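Local coordinates for GENE 22 product (Bacillus phage spp1, PDB 2XC8), which is of unknown function but resembles in fold a domain of the receptor-binding protein of lactococcal phage p2, at residues D51-Y61 and W73-D81; E16-I24 and T108-Y116. All blocks are in the same frame, centred on the assembly; numbering follows the deposited sequence.

Interaction 1: residues D51-Y61 and W73-D81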
loop_
_atom_site.group_PDB
_atom_site.type_symbol
_atom_site.label_atom_id
_atom_site.label_comp_id
_atom_site.label_asym_id
_atom_site.label_seq_id
_atom_site.Cartn_x
_atom_site.Cartn_y
_atom_site.Cartn_z
ATOM N N ASP B 51 21.160 11.563 2.734
ATOM C CA ASP B 51 22.392 12.340 2.654
ATOM C C ASP B 51 23.047 12.333 4.031
ATOM O O ASP B 51 22.356 12.236 5.045
ATOM C CB ASP B 51 22.079 13.776 2.221
ATOM C CG ASP B 51 23.327 14.616 2.009
ATOM O OD1 ASP B 51 24.070 14.355 1.039
ATOM O OD2 ASP B 51 23.556 15.547 2.811
ATOM N N ASP B 52 24.351 12.449 4.084
ATOM C CA ASP B 52 25.049 12.447 5.336
ATOM C C ASP B 52 24.785 13.664 6.209
ATOM O O ASP B 52 24.850 13.589 7.389
ATOM C CB ASP B 52 26.527 12.326 5.062
ATOM C CG ASP B 52 27.009 10.917 5.102
ATOM O OD1 ASP B 52 28.192 10.700 4.857
ATOM O OD2 ASP B 52 26.238 10.020 5.386
ATOM N N THR B 53 24.467 14.777 5.598
ATOM C CA THR B 53 24.239 16.027 6.322
ATOM C C THR B 53 22.757 16.411 6.419
ATOM O O THR B 53 22.228 16.579 7.520
ATOM C CB THR B 53 25.049 17.192 5.694
ATOM O OG1 THR B 53 26.440 16.847 5.660
ATOM C CG2 THR B 53 24.870 18.477 6.490
ATOM N N TYR B 54 22.098 16.536 5.269
ATOM C CA TYR B 54 20.747 17.097 5.197
ATOM C C TYR B 54 19.626 16.090 4.957
ATOM O O TYR B 54 19.883 14.979 4.484
ATOM C CB TYR B 54 20.648 18.088 4.029
ATOM C CG TYR B 54 21.789 19.071 3.947
ATOM C CD1 TYR B 54 21.841 20.180 4.786
ATOM C CD2 TYR B 54 22.817 18.894 3.023
ATOM C CE1 TYR B 54 22.892 21.086 4.715
ATOM C CE2 TYR B 54 23.869 19.794 2.940
ATOM C CZ TYR B 54 23.900 20.886 3.786
ATOM O OH TYR B 54 24.948 21.770 3.694
ATOM N N PRO B 55 18.373 16.472 5.290
ATOM C CA PRO B 55 17.293 15.532 5.013
ATOM C C PRO B 55 17.055 15.714 3.519
ATOM O O PRO B 55 17.306 16.796 2.982
ATOM C CB PRO B 55 16.106 16.096 5.804
ATOM C CG PRO B 55 16.695 16.955 6.863
ATOM C CD PRO B 55 17.975 17.469 6.306
ATOM N N VAL B 56 16.582 14.662 2.858
ATOM C CA VAL B 56 16.346 14.708 1.418
ATOM C C VAL B 56 14.864 14.521 1.102
ATOM O O VAL B 56 14.235 13.578 1.584
ATOM C CB VAL B 56 17.178 13.640 0.664
ATOM C CG1 VAL B 56 16.985 13.782 -0.827
ATOM C CG2 VAL B 56 18.654 13.758 1.009
ATOM N N GLU B 57 14.316 15.425 0.292
ATOM C CA GLU B 57 12.932 15.329 -0.165
ATOM C C GLU B 57 12.866 14.670 -1.538
ATOM O O GLU B 57 13.547 15.097 -2.472
ATOM C CB GLU B 57 12.285 16.712 -0.232
ATOM C CG GLU B 57 12.047 17.371 1.116
ATOM C CD GLU B 57 11.403 18.741 0.991
ATOM O OE1 GLU B 57 11.601 19.416 -0.043
ATOM O OE2 GLU B 57 10.697 19.145 1.938
ATOM N N TYR B 58 12.043 13.631 -1.650
ATOM C CA TYR B 58 11.818 12.953 -2.922
ATOM C C TYR B 58 10.406 13.206 -3.421
ATOM O O TYR B 58 9.435 13.041 -2.678
ATOM C CB TYR B 58 12.071 11.452 -2.792
ATOM C CG TYR B 58 13.530 11.092 -2.674
ATOM C CD1 TYR B 58 14.314 10.901 -3.812
ATOM C CD2 TYR B 58 14.131 10.943 -1.426
ATOM C CE1 TYR B 58 15.658 10.571 -3.709
ATOM C CE2 TYR B 58 15.474 10.611 -1.312
ATOM C CZ TYR B 58 16.232 10.429 -2.457
ATOM O OH TYR B 58 17.561 10.100 -2.355
HETATM N N MSE B 59 10.300 13.585 -4.677
HETATM C CA MSE B 59 9.051 13.880 -5.317
HETATM C C MSE B 59 8.842 13.248 -6.656
HETATM O O MSE B 59 9.570 13.460 -7.573
HETATM C CB MSE B 59 8.915 15.368 -5.467
HETATM C CG MSE B 59 7.641 15.865 -4.949
HETATM SE SE MSE B 59 7.707 16.592 -3.206
HETATM C CE MSE B 59 7.653 18.364 -3.793
ATOM N N LEU B 60 7.801 12.456 -6.751
ATOM C CA LEU B 60 7.519 11.732 -7.986
ATOM C C LEU B 60 6.322 12.341 -8.716
ATOM O O LEU B 60 5.254 12.522 -8.129
ATOM C CB LEU B 60 7.281 10.247 -7.689
ATOM C CG LEU B 60 7.088 9.268 -8.853
ATOM C CD1 LEU B 60 8.362 9.106 -9.678
ATOM C CD2 LEU B 60 6.622 7.919 -8.330
ATOM N N TYR B 61 6.517 12.656 -9.993
ATOM C CA TYR B 61 5.481 13.285 -10.811
ATOM C C TYR B 61 5.018 12.376 -11.945
ATOM O O TYR B 61 5.834 11.749 -12.622
ATOM C CB TYR B 61 5.978 14.610 -11.400
ATOM C CG TYR B 61 6.595 15.568 -10.402
ATOM C CD1 TYR B 61 5.824 16.158 -9.400
ATOM C CD2 TYR B 61 7.947 15.900 -10.475
ATOM C CE1 TYR B 61 6.390 17.042 -8.484
ATOM C CE2 TYR B 61 8.521 16.785 -9.566
ATOM C CZ TYR B 61 7.736 17.351 -8.575
ATOM O OH TYR B 61 8.299 18.225 -7.674
ATOM N N TRP B 73 7.076 9.577 -16.181
ATOM C CA TRP B 73 7.486 9.821 -14.800
ATOM C C TRP B 73 8.626 10.834 -14.713
ATOM O O TRP B 73 9.524 10.851 -15.558
ATOM C CB TRP B 73 7.950 8.524 -14.133
ATOM C CG TRP B 73 6.888 7.489 -13.913
ATOM C CD1 TRP B 73 6.748 6.311 -14.585
ATOM C CD2 TRP B 73 5.838 7.522 -12.938
ATOM N NE1 TRP B 73 5.672 5.610 -14.098
ATOM C CE2 TRP B 73 5.094 6.330 -13.086
ATOM C CE3 TRP B 73 5.447 8.444 -11.957
ATOM C CZ2 TRP B 73 3.981 6.035 -12.290
ATOM C CZ3 TRP B 73 4.339 8.151 -11.166
ATOM C CH2 TRP B 73 3.620 6.954 -11.339
ATOM N N SER B 74 8.576 11.668 -13.679
ATOM C CA SER B 74 9.667 12.575 -13.337
ATOM C C SER B 74 9.915 12.523 -11.836
ATOM O O SER B 74 8.973 12.401 -11.050
ATOM C CB SER B 74 9.341 14.007 -13.758
ATOM O OG SER B 74 9.560 14.193 -15.145
ATOM N N LEU B 75 11.183 12.608 -11.443
ATOM C CA LEU B 75 11.542 12.618 -10.030
ATOM C C LEU B 75 12.346 13.858 -9.676
ATOM O O LEU B 75 13.346 14.172 -10.326
ATOM C CB LEU B 75 12.327 11.356 -9.649
ATOM C CG LEU B 75 12.777 11.164 -8.195
ATOM C CD1 LEU B 75 11.618 10.747 -7.296
ATOM C CD2 LEU B 75 13.898 10.139 -8.121
ATOM N N CYS B 76 11.894 14.560 -8.643
ATOM C CA CYS B 76 12.651 15.667 -8.088
ATOM C C CYS B 76 13.240 15.277 -6.738
ATOM O O CYS B 76 12.567 14.668 -5.901
ATOM C CB CYS B 76 11.785 16.920 -7.956
ATOM S SG CYS B 76 12.694 18.367 -7.375
ATOM N N LYS B 77 14.501 15.597 -6.543
ATOM C CA LYS B 77 15.192 15.435 -5.297
ATOM C C LYS B 77 15.676 16.774 -4.749
ATOM O O LYS B 77 16.267 17.558 -5.402
ATOM C CB LYS B 77 16.367 14.506 -5.505
ATOM C CG LYS B 77 16.913 13.843 -4.297
ATOM C CD LYS B 77 18.339 13.367 -4.510
ATOM C CE LYS B 77 19.025 13.005 -3.203
ATOM N NZ LYS B 77 20.029 11.935 -3.305
ATOM N N ALA B 78 15.400 17.028 -3.509
ATOM C CA ALA B 78 15.836 18.268 -2.874
ATOM C C ALA B 78 16.527 18.008 -1.544
ATOM O O ALA B 78 16.055 17.213 -0.731
ATOM C CB ALA B 78 14.659 19.215 -2.686
ATOM N N TYR B 79 17.648 18.691 -1.335
ATOM C CA TYR B 79 18.378 18.624 -0.078
ATOM C C TYR B 79 17.888 19.749 0.823
ATOM O O TYR B 79 17.993 20.927 0.468
ATOM C CB TYR B 79 19.885 18.744 -0.328
ATOM C CG TYR B 79 20.457 17.637 -1.190
ATOM C CD1 TYR B 79 21.075 16.528 -0.615
ATOM C CD2 TYR B 79 20.378 17.698 -2.584
ATOM C CE1 TYR B 79 21.602 15.508 -1.401
ATOM C CE2 TYR B 79 20.898 16.682 -3.380
ATOM C CZ TYR B 79 21.508 15.592 -2.783
ATOM O OH TYR B 79 22.027 14.587 -3.565
ATOM N N LEU B 80 17.336 19.382 1.978
ATOM C CA LEU B 80 16.799 20.363 2.921
ATOM C C LEU B 80 17.908 21.150 3.619
ATOM O O LEU B 80 18.286 20.852 4.756
ATOM C CB LEU B 80 15.862 19.705 3.944
ATOM C CG LEU B 80 14.416 19.401 3.530
ATOM C CD1 LEU B 80 13.662 18.762 4.694
ATOM C CD2 LEU B 80 13.688 20.661 3.056
ATOM N N ASP B 81 18.426 22.153 2.914
ATOM C CA ASP B 81 19.446 23.053 3.451
ATOM C C ASP B 81 18.932 24.494 3.537
ATOM O O ASP B 81 19.633 25.388 4.020
ATOM C CB ASP B 81 20.742 22.972 2.625
ATOM C CG ASP B 81 20.546 23.333 1.153
ATOM O OD1 ASP B 81 19.400 23.601 0.724
ATOM O OD2 ASP B 81 21.556 23.345 0.418
#
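Lys77 leaves the backbone with CG anti to its N (chi1 -159°), while Tyr58 swings its ring to lie anti to its carbonyl carbon (chi1 -73°). The two side chains therefore run side by side, and Lys77 CG lies 3.6 Å from Tyr58 CE1. A long aliphatic chain suits this place: its methylenes run alongside the Tyr58 ring and touch Val56 CG1, and the ammonium makes weak bonds from Lys77 NZ to Tyr58 OH (3.2 Å) and Tyr79 OH; the Tyr58 hydroxyl also bonds Thr49 O. Beneath them the backbones form a regular antiparallel ladder, with Glu57–Ala78, Met59–Cys76 and Tyr61–Ser74 as hydrogen-bonded pairs. Glu57, Met59, Tyr61, Ala78 and Cys76 share one face, where Tyr61 CE2 rests 3.6 Å from Cys76 CB beside the Cys76–Cys86 disulfide. On the other face the branched end of Leu60 meets the six-membered ring of Trp73 (CG to CE3 3.6 Å). At the far end Asp81 CB makes a CH-pi contact over the Tyr54 ring, 3.9 Å from its centroid. This hairpin forms one edge of the chain's five-stranded sheet: strand 93-103 flanks 56-64, and a strand of the second subunit continues the sheet, pairing in parallel with 71-79.

Interaction 2: residues E16-I24 and T108-Y116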
loop_
_atom_site.group_PDB
_atom_site.type_symbol
_atom_site.label_atom_id
_atom_site.label_comp_id
_atom_site.label_asym_id
_atom_site.label_seq_id
_atom_site.Cartn_x
_atom_site.Cartn_y
_atom_site.Cartn_z
ATOM N N GLU B 16 0.516 -0.499 -8.840
ATOM C CA GLU B 16 0.848 -0.799 -7.489
ATOM C C GLU B 16 2.049 0.028 -7.065
ATOM O O GLU B 16 3.042 -0.001 -7.703
ATOM C CB GLU B 16 1.219 -2.252 -7.452
ATOM C CG GLU B 16 1.103 -2.919 -6.187
ATOM C CD GLU B 16 1.373 -4.396 -6.328
ATOM O OE1 GLU B 16 2.491 -4.781 -6.069
ATOM O OE2 GLU B 16 0.484 -5.178 -6.687
ATOM N N ILE B 17 1.913 0.776 -5.995
ATOM C CA ILE B 17 3.007 1.587 -5.451
ATOM C C ILE B 17 3.329 1.141 -4.026
ATOM O O ILE B 17 2.458 1.163 -3.152
ATOM C CB ILE B 17 2.690 3.109 -5.472
ATOM C CG1 ILE B 17 2.187 3.545 -6.853
ATOM C CG2 ILE B 17 3.925 3.918 -5.064
ATOM C CD1 ILE B 17 1.443 4.873 -6.864
ATOM N N LYS B 18 4.564 0.753 -3.813
ATOM C CA LYS B 18 5.016 0.293 -2.508
ATOM C C LYS B 18 6.417 0.682 -2.032
ATOM O O LYS B 18 7.327 0.848 -2.798
ATOM C CB LYS B 18 4.819 -1.222 -2.363
ATOM C CG LYS B 18 5.767 -2.039 -3.122
ATOM C CD LYS B 18 5.627 -3.435 -2.757
ATOM C CE LYS B 18 4.969 -4.194 -3.830
ATOM N NZ LYS B 18 5.774 -5.364 -4.212
ATOM N N GLU B 19 6.551 0.817 -0.725
ATOM C CA GLU B 19 7.843 1.078 -0.109
ATOM C C GLU B 19 8.605 -0.234 0.056
ATOM O O GLU B 19 8.073 -1.212 0.589
ATOM C CB GLU B 19 7.660 1.755 1.254
ATOM C CG GLU B 19 8.966 2.098 1.974
ATOM C CD GLU B 19 8.783 2.379 3.460
ATOM O OE1 GLU B 19 7.629 2.392 3.943
ATOM O OE2 GLU B 19 9.803 2.591 4.149
ATOM N N THR B 20 9.848 -0.243 -0.415
ATOM C CA THR B 20 10.757 -1.368 -0.216
ATOM C C THR B 20 11.807 -0.941 0.808
ATOM O O THR B 20 11.801 0.211 1.250
ATOM C CB THR B 20 11.433 -1.796 -1.540
ATOM O OG1 THR B 20 12.193 -0.701 -2.068
ATOM C CG2 THR B 20 10.391 -2.225 -2.570
ATOM N N GLU B 21 12.690 -1.811 1.225
ATOM C CA GLU B 21 13.714 -1.461 2.164
ATOM C C GLU B 21 14.715 -0.478 1.573
ATOM O O GLU B 21 15.264 0.302 2.264
ATOM C CB GLU B 21 14.364 -2.730 2.735
ATOM C CG GLU B 21 13.985 -3.008 4.227
ATOM C CD GLU B 21 13.760 -4.490 4.661
ATOM O OE1 GLU B 21 14.533 -5.401 4.306
ATOM O OE2 GLU B 21 12.822 -4.723 5.424
ATOM N N THR B 22 14.894 -0.475 0.272
ATOM C CA THR B 22 15.838 0.424 -0.396
ATOM C C THR B 22 15.180 1.697 -0.940
ATOM O O THR B 22 15.825 2.746 -1.002
ATOM C CB THR B 22 16.613 -0.281 -1.535
ATOM O OG1 THR B 22 15.689 -0.884 -2.449
ATOM C CG2 THR B 22 17.546 -1.350 -0.977
ATOM N N GLY B 23 13.908 1.608 -1.329
ATOM C CA GLY B 23 13.201 2.774 -1.862
ATOM C C GLY B 23 11.737 2.583 -2.210
ATOM O O GLY B 23 10.961 2.053 -1.412
ATOM N N ILE B 24 11.369 3.036 -3.407
ATOM C CA ILE B 24 9.987 3.000 -3.883
ATOM C C ILE B 24 9.888 2.208 -5.185
ATOM O O ILE B 24 10.708 2.377 -6.089
ATOM C CB ILE B 24 9.414 4.440 -4.084
ATOM C CG1 ILE B 24 9.368 5.216 -2.755
ATOM C CG2 ILE B 24 8.036 4.416 -4.767
ATOM C CD1 ILE B 24 8.419 4.648 -1.688
ATOM N N THR B 108 15.603 7.386 8.467
ATOM C CA THR B 108 14.201 7.581 8.836
ATOM C C THR B 108 13.425 8.214 7.680
ATOM O O THR B 108 13.843 9.231 7.118
ATOM C CB THR B 108 14.065 8.450 10.112
ATOM O OG1 THR B 108 14.854 7.886 11.167
ATOM C CG2 THR B 108 12.613 8.539 10.565
ATOM N N ARG B 109 12.300 7.596 7.330
ATOM C CA ARG B 109 11.466 8.056 6.226
ATOM C C ARG B 109 10.136 8.591 6.741
ATOM O O ARG B 109 9.452 7.928 7.521
ATOM C CB ARG B 109 11.222 6.917 5.232
ATOM C CG ARG B 109 12.488 6.348 4.611
ATOM C CD ARG B 109 12.228 4.995 3.979
ATOM N NE ARG B 109 13.443 4.426 3.401
ATOM C CZ ARG B 109 13.504 3.260 2.763
ATOM N NH1 ARG B 109 12.415 2.518 2.607
ATOM N NH2 ARG B 109 14.662 2.834 2.275
ATOM N N GLU B 110 9.786 9.798 6.308
ATOM C CA GLU B 110 8.494 10.395 6.624
ATOM C C GLU B 110 7.856 10.935 5.351
ATOM O O GLU B 110 8.443 11.772 4.659
ATOM C CB GLU B 110 8.643 11.502 7.678
ATOM C CG GLU B 110 7.341 12.221 8.062
ATOM C CD GLU B 110 6.317 11.324 8.754
ATOM O OE1 GLU B 110 5.129 11.712 8.790
ATOM O OE2 GLU B 110 6.688 10.241 9.262
ATOM N N GLY B 111 6.659 10.446 5.040
ATOM C CA GLY B 111 5.958 10.876 3.838
ATOM C C GLY B 111 4.677 10.132 3.525
ATOM O O GLY B 111 4.065 9.518 4.403
ATOM N N THR B 112 4.280 10.191 2.255
ATOM C CA THR B 112 2.996 9.660 1.811
ATOM C C THR B 112 2.969 9.034 0.415
ATOM O O THR B 112 3.602 9.534 -0.519
ATOM C CB THR B 112 1.915 10.775 1.768
ATOM O OG1 THR B 112 1.947 11.531 2.986
ATOM C CG2 THR B 112 0.525 10.186 1.587
ATOM N N ILE B 113 2.236 7.928 0.301
ATOM C CA ILE B 113 2.053 7.271 -0.989
ATOM C C ILE B 113 0.571 7.516 -1.278
ATOM O O ILE B 113 -0.300 7.073 -0.522
ATOM C CB ILE B 113 2.381 5.752 -1.008
ATOM C CG1 ILE B 113 3.897 5.529 -1.005
ATOM C CG2 ILE B 113 1.751 5.071 -2.227
ATOM C CD1 ILE B 113 4.326 4.110 -0.654
ATOM N N PHE B 114 0.293 8.241 -2.359
ATOM C CA PHE B 114 -1.080 8.531 -2.767
ATOM C C PHE B 114 -1.565 7.490 -3.774
ATOM O O PHE B 114 -1.010 7.366 -4.869
ATOM C CB PHE B 114 -1.187 9.942 -3.360
ATOM C CG PHE B 114 -1.004 11.048 -2.352
ATOM C CD1 PHE B 114 -2.092 11.551 -1.645
ATOM C CD2 PHE B 114 0.255 11.597 -2.124
ATOM C CE1 PHE B 114 -1.928 12.579 -0.715
ATOM C CE2 PHE B 114 0.430 12.624 -1.198
ATOM C CZ PHE B 114 -0.664 13.114 -0.492
ATOM N N LEU B 115 -2.595 6.740 -3.389
ATOM C CA LEU B 115 -3.171 5.709 -4.250
ATOM C C LEU B 115 -4.555 6.117 -4.739
ATOM O O LEU B 115 -5.523 6.117 -3.972
ATOM C CB LEU B 115 -3.235 4.358 -3.525
ATOM C CG LEU B 115 -1.933 3.662 -3.107
ATOM C CD1 LEU B 115 -2.246 2.367 -2.377
ATOM C CD2 LEU B 115 -1.023 3.386 -4.301
ATOM N N TYR B 116 -4.644 6.465 -6.021
ATOM C CA TYR B 116 -5.896 6.955 -6.590
ATOM C C TYR B 116 -6.789 5.798 -7.028
ATOM O O TYR B 116 -6.335 4.825 -7.635
ATOM C CB TYR B 116 -5.645 8.083 -7.598
ATOM C CG TYR B 116 -4.964 9.279 -6.962
ATOM C CD1 TYR B 116 -5.694 10.219 -6.230
ATOM C CD2 TYR B 116 -3.586 9.455 -7.068
ATOM C CE1 TYR B 116 -5.066 11.311 -5.633
ATOM C CE2 TYR B 116 -2.949 10.541 -6.478
ATOM C CZ TYR B 116 -3.694 11.465 -5.761
ATOM O OH TYR B 116 -3.068 12.541 -5.177
#
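Ile17 and Ile113 face each other across two backbones that are too far apart to pair as strands, the axes of 17-19 and 109-116 approaching no closer than 8.1 Å. The tight part of the contact is wholly aliphatic. Ile17 CG2 meets Ile113 CG2 at 3.8 Å, the two side chains running antiparallel, flank to flank, and Ile17 CD1 lies 3.9 Å from Leu115 CD2. Branched residues suit this place because they fill the space between the sheets with no polar group to satisfy; Pro98 and Val99 of strand 93-103 and Val26 also touch Ile17.

Toward the 20-23 turn the packing gives way to a polar, more exposed margin. Here Arg109, its chain extended from CG to NE (chi3 -179°), brings its guanidinium edge to the turn. Arg109 NH1 donates to Thr20 O at 2.7 Å, nearly in the guanidinium plane, and also to the anti lone pair of Glu19 OE2 at 3.0 Å in a salt bridge. Arg109 NH2 reaches Glu21 O at 2.6 Å, a more bent bond (134°) that meets the oxygen from above the carbonyl plane. The turn is braced from within by Thr20 OG1, which accepts from Gly23 N in an ST motif. Three acceptors from consecutive residues thus grip one cation, which implies that Arg109 ties the turn's carbonyls to the other sheet, while the neighbouring carboxylate probably offsets its charge.

In the fold
Both contacts involve the five-stranded sheet, at different depths and by different means. Interaction 1 joins neighbouring strands within that sheet, so its main cement is backbone hydrogen bonding and its buried area is much the larger, 1031 against 394 Å². Interaction 2 bridges it to the four-stranded sheet through side chains, of which Arg109 also grasps backbone carbonyls. Its centre lies nearer the middle of the chain (about 8 against 13 Å), yet each contact runs from buried to exposed residues at one end. Their centres stand about 14 Å apart, and the contacts do not touch. Strand 93-103 lies between 56-64 and 109-117, and Phe46 meets Leu60 and Leu75 in one and Ile24 in the other.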